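Local structure of hypoxanthine-guanine phosphoribosyltransferase (Leishmania tarentolae, 1PZM) at residues F178-G183 with E188-L193. The protein probably converts hypoxanthine and guanine to their nucleoside monophosphates in purine salvage, transferring the phosphoribosyl group of 5-phosphoribosyl pyrophosphate to the base with magnesium as cofactor. Residues are numbered along the deposited sequence; the frame is centred on the assembly and turned at random.
Unlike the reference sequence in segment 178-183: G183 (reference Val). Unlike the reference sequence in segment 188-193: E188 (reference Asp), Y190 (reference Leu), E192 (reference Gly), L193 (reference Val). Residue 189 of segment 188-193 comes from a tag, linker or insertion. With 5GP (guanosine-5'-monophosphate), chain C.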
ATOM      1  N   PHE A 178      18.684  -7.984 -10.126  1.00 33.67           N
ATOM      2  CA  PHE A 178      17.674  -8.193  -9.111  1.00 31.78           C
ATOM      3  C   PHE A 178      17.553  -6.933  -8.245  1.00 29.43           C
ATOM      4  O   PHE A 178      18.520  -6.512  -7.629  1.00 30.03           O
ATOM      5  CB  PHE A 178      17.988  -9.421  -8.302  1.00 33.01           C
ATOM      6  CG  PHE A 178      16.879  -9.805  -7.375  1.00 33.85           C
ATOM      7  CD1 PHE A 178      16.771  -9.217  -6.122  1.00 33.95           C
ATOM      8  CD2 PHE A 178      15.934 -10.724  -7.766  1.00 34.37           C
ATOM      9  CE1 PHE A 178      15.750  -9.590  -5.253  1.00 31.04           C
ATOM     10  CE2 PHE A 178      14.918 -11.095  -6.919  1.00 35.86           C
ATOM     11  CZ  PHE A 178      14.823 -10.515  -5.653  1.00 33.22           C
ATOM     12  N   VAL A 179      16.383  -6.304  -8.220  1.00 26.61           N
ATOM     13  CA  VAL A 179      16.266  -5.121  -7.397  1.00 25.01           C
ATOM     14  C   VAL A 179      15.453  -5.319  -6.111  1.00 24.44           C
ATOM     15  O   VAL A 179      14.635  -6.257  -6.048  1.00 24.09           O
ATOM     16  CB  VAL A 179      15.760  -3.916  -8.170  1.00 24.50           C
ATOM     17  CG1 VAL A 179      16.621  -3.681  -9.528  1.00 24.05           C
ATOM     18  CG2 VAL A 179      14.262  -3.998  -8.389  1.00 25.41           C
ATOM     19  N   ILE A 180      15.693  -4.420  -5.126  1.00 22.28           N
ATOM     20  CA  ILE A 180      14.999  -4.406  -3.842  1.00 22.71           C
ATOM     21  C   ILE A 180      14.629  -2.932  -3.579  1.00 22.13           C
ATOM     22  O   ILE A 180      15.128  -2.033  -4.283  1.00 21.14           O
ATOM     23  CB  ILE A 180      15.926  -4.950  -2.706  1.00 23.65           C
ATOM     24  CG1 ILE A 180      17.165  -4.018  -2.586  1.00 24.11           C
ATOM     25  CG2 ILE A 180      16.332  -6.458  -2.984  1.00 24.51           C
ATOM     26  CD1 ILE A 180      18.017  -4.207  -1.361  1.00 24.63           C
ATOM     27  N   GLY A 181      13.758  -2.701  -2.589  1.00 21.03           N
ATOM     28  CA  GLY A 181      13.401  -1.341  -2.199  1.00 21.18           C
ATOM     29  C   GLY A 181      12.097  -0.867  -2.804  1.00 19.91           C
ATOM     30  O   GLY A 181      11.637  -1.483  -3.729  1.00 18.42           O
ATOM     31  N   TYR A 182      11.469   0.187  -2.262  1.00 17.92           N
ATOM     32  CA  TYR A 182      10.254   0.734  -2.910  1.00 17.81           C
ATOM     33  C   TYR A 182       9.143  -0.372  -3.118  1.00 19.08           C
ATOM     34  O   TYR A 182       8.434  -0.453  -4.169  1.00 17.95           O
ATOM     35  CB  TYR A 182      10.627   1.532  -4.169  1.00 17.42           C
ATOM     36  CG  TYR A 182       9.554   2.518  -4.583  1.00 18.43           C
ATOM     37  CD1 TYR A 182       9.451   3.766  -3.950  1.00 17.23           C
ATOM     38  CD2 TYR A 182       8.616   2.179  -5.566  1.00 18.22           C
ATOM     39  CE1 TYR A 182       8.426   4.639  -4.263  1.00 19.10           C
ATOM     40  CE2 TYR A 182       7.588   3.049  -5.903  1.00 20.05           C
ATOM     41  CZ  TYR A 182       7.517   4.289  -5.255  1.00 21.71           C
ATOM     42  OH  TYR A 182       6.518   5.195  -5.598  1.00 20.38           O
ATOM     43  N   GLY A 183       8.979  -1.189  -2.059  1.00 18.77           N
ATOM     44  CA  GLY A 183       8.004  -2.276  -2.077  1.00 18.48           C
ATOM     45  C   GLY A 183       8.556  -3.609  -2.507  1.00 19.24           C
ATOM     46  O   GLY A 183       7.885  -4.623  -2.282  1.00 20.71           O
ATOM     47  N   GLU A 188      11.482 -11.315   1.610  1.00 24.11           N
ATOM     48  CA  GLU A 188      10.492 -10.558   2.392  1.00 23.71           C
ATOM     49  C   GLU A 188      11.058  -9.271   3.009  1.00 23.74           C
ATOM     50  O   GLU A 188      10.264  -8.451   3.534  1.00 23.13           O
ATOM     51  CB  GLU A 188       9.764 -11.424   3.471  1.00 24.51           C
ATOM     52  CG  GLU A 188       8.947 -12.592   2.876  1.00 29.19           C
ATOM     53  CD  GLU A 188       7.858 -12.119   1.895  1.00 35.53           C
ATOM     54  OE1 GLU A 188       7.374 -10.973   1.977  1.00 34.44           O
ATOM     55  OE2 GLU A 188       7.480 -12.877   0.994  1.00 41.32           O
ATOM     56  N   SER A 189      12.388  -9.123   2.987  1.00 23.26           N
ATOM     57  CA  SER A 189      13.055  -7.934   3.582  1.00 24.02           C
ATOM     58  C   SER A 189      13.239  -6.832   2.539  1.00 22.32           C
ATOM     59  O   SER A 189      13.135  -7.104   1.334  1.00 21.78           O
ATOM     60  CB  SER A 189      14.416  -8.292   4.216  1.00 23.43           C
ATOM     61  OG  SER A 189      14.250  -9.180   5.297  1.00 25.69           O
ATOM     62  N   TYR A 190      13.481  -5.595   3.007  1.00 20.62           N
ATOM     63  CA  TYR A 190      13.910  -4.473   2.165  1.00 20.35           C
ATOM     64  C   TYR A 190      12.815  -3.777   1.399  1.00 19.38           C
ATOM     65  O   TYR A 190      13.093  -2.811   0.711  1.00 20.33           O
ATOM     66  CB  TYR A 190      15.061  -4.871   1.209  1.00 20.87           C
ATOM     67  CG  TYR A 190      16.135  -5.652   1.924  1.00 23.95           C
ATOM     68  CD1 TYR A 190      16.596  -5.239   3.174  1.00 26.04           C
ATOM     69  CD2 TYR A 190      16.682  -6.812   1.367  1.00 26.66           C
ATOM     70  CE1 TYR A 190      17.579  -5.978   3.858  1.00 31.07           C
ATOM     71  CE2 TYR A 190      17.688  -7.550   2.049  1.00 30.67           C
ATOM     72  CZ  TYR A 190      18.127  -7.110   3.282  1.00 31.31           C
ATOM     73  OH  TYR A 190      19.079  -7.784   4.003  1.00 38.26           O
ATOM     74  N   ARG A 191      11.570  -4.206   1.538  1.00 18.47           N
ATOM     75  CA  ARG A 191      10.456  -3.485   0.889  1.00 18.55           C
ATOM     76  C   ARG A 191      10.335  -2.039   1.332  1.00 19.04           C
ATOM     77  O   ARG A 191       9.810  -1.227   0.593  1.00 16.41           O
ATOM     78  CB  ARG A 191       9.096  -4.103   1.286  1.00 17.97           C
ATOM     79  CG  ARG A 191       8.905  -5.560   0.758  1.00 18.66           C
ATOM     80  CD  ARG A 191       7.461  -6.008   0.919  1.00 17.85           C
ATOM     81  NE  ARG A 191       7.354  -7.437   0.702  1.00 20.15           N
ATOM     82  CZ  ARG A 191       7.305  -8.040  -0.493  1.00 19.96           C
ATOM     83  NH1 ARG A 191       7.344  -7.338  -1.635  1.00 18.32           N
ATOM     84  NH2 ARG A 191       7.204  -9.356  -0.557  1.00 24.40           N
ATOM     85  N   GLU A 192      10.733  -1.780   2.581  1.00 18.96           N
ATOM     86  CA  GLU A 192      10.612  -0.410   3.161  1.00 18.14           C
ATOM     87  C   GLU A 192      11.623   0.647   2.677  1.00 18.55           C
ATOM     88  O   GLU A 192      11.490   1.896   2.952  1.00 18.00           O
ATOM     89  CB  GLU A 192      10.608  -0.539   4.707  1.00 17.58           C
ATOM     90  CG  GLU A 192      11.949  -0.799   5.361  1.00 19.17           C
ATOM     91  CD  GLU A 192      12.427  -2.251   5.380  1.00 19.37           C
ATOM     92  OE1 GLU A 192      12.001  -3.032   4.498  1.00 20.04           O
ATOM     93  OE2 GLU A 192      13.278  -2.605   6.244  1.00 21.01           O
ATOM     94  N   LEU A 193      12.656   0.205   1.980  1.00 18.54           N
ATOM     95  CA  LEU A 193      13.654   1.217   1.575  1.00 19.91           C
ATOM     96  C   LEU A 193      13.040   2.199   0.596  1.00 19.21           C
ATOM     97  O   LEU A 193      12.208   1.825  -0.262  1.00 18.77           O
ATOM     98  CB  LEU A 193      14.889   0.585   0.901  1.00 21.15           C
ATOM     99  CG  LEU A 193      15.539  -0.662   1.553  1.00 25.00           C
ATOM    100  CD1 LEU A 193      16.799  -1.107   0.713  1.00 25.41           C
ATOM    101  CD2 LEU A 193      15.856  -0.491   2.989  1.00 25.98           C
TER
HETATM  102  P   5GP C 301       7.804 -12.544 -13.913  0.50 28.79           P
HETATM  103  O1P 5GP C 301       7.678 -11.340 -14.779  0.50 28.84           O
HETATM  104  O2P 5GP C 301       8.865 -13.476 -14.379  0.50 24.92           O
HETATM  105  O3P 5GP C 301       6.511 -13.259 -14.045  0.50 30.20           O
HETATM  106  O5' 5GP C 301       8.052 -12.073 -12.399  0.50 28.40           O
HETATM  107  C5' 5GP C 301       8.082 -12.985 -11.293  0.50 32.71           C
HETATM  108  C4' 5GP C 301       7.949 -12.266  -9.917  0.50 33.02           C
HETATM  109  O4' 5GP C 301       9.185 -11.720  -9.431  0.50 34.29           O
HETATM  110  C3' 5GP C 301       6.959 -11.105  -9.883  0.50 30.93           C
HETATM  111  O3' 5GP C 301       6.221 -11.080  -8.658  0.50 26.42           O
HETATM  112  C2' 5GP C 301       7.886  -9.903  -9.977  0.50 29.75           C
HETATM  113  O2' 5GP C 301       7.246  -8.758  -9.493  0.50 25.68           O
HETATM  114  C1' 5GP C 301       9.137 -10.324  -9.192  0.50 30.93           C
HETATM  115  N9  5GP C 301      10.395  -9.721  -9.725  1.00 33.17           N
HETATM  116  C8  5GP C 301      11.054  -9.923 -10.954  1.00 30.08           C
HETATM  117  N7  5GP C 301      12.271  -9.221 -10.950  1.00 28.64           N
HETATM  118  C5  5GP C 301      12.436  -8.838  -9.637  1.00 27.84           C
HETATM  119  C6  5GP C 301      13.444  -8.097  -9.008  1.00 25.73           C
HETATM  120  O6  5GP C 301      14.420  -7.628  -9.673  1.00 21.45           O
HETATM  121  N1  5GP C 301      13.356  -7.843  -7.640  1.00 22.09           N
HETATM  122  C2  5GP C 301      12.277  -8.346  -6.910  1.00 27.21           C
HETATM  123  N2  5GP C 301      12.176  -8.152  -5.597  1.00 25.14           N
HETATM  124  N3  5GP C 301      11.286  -9.054  -7.529  1.00 25.49           N
HETATM  125  C4  5GP C 301      11.382  -9.295  -8.888  1.00 29.63           C
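The flat guanidinium of R191 meets the carbonyl of G183 at its edge: NH1 gives a hydrogen bond of 2.8 Å to G183 O, each partner lying in or near the plane of the other. E188 OE1 takes a second place on that edge, in a salt bridge with R191 NH2, and approaches in the guanidinium plane although the arginine stands above the carboxylate plane. Two in-plane acceptors fix the rotation of the group, and K66 shares the same carboxylate oxygen. The extended chain of R191 runs alongside the G183 carbonyl, its CG 3.3 Å from G183 O. The F178 ring carries the guanine of GMP over one face, with the base atom N1 over its centre, 3.5 Å above the ring plane; next to it, V179 reads the base edge, giving its N-H to O6 and receiving N1-H at its carbonyl. The Y190 ring has CB of S189, a residue from an insertion, over one face, while the CD1 methyl of I180 comes obliquely toward it. That methyl, anti to CA (chi2 167°), also lies 3.9 Å from L193 CD1, and the branched aliphatic chains of I180 and L193 suit this apolar patch.

Backbone bonds complete the join. Y182 N reaches L193 O at 2.7 Å, and G183 N reaches R191 O at 2.8 Å. The type I turn from Y190 to L193 brings these two acceptors together. Glycine suits 181 and 183 because at their backbone angles a CB would press against the preceding carbonyl O; at 181, CA also approaches Y190 O to 3.3 Å. The contact thus ties the base-binding strand of this type I phosphoribosyltransferase to the loop that precedes strand 196-199, and beside the purine pocket Y182 N, G183 N and G183 O are satisfied by the protein itself.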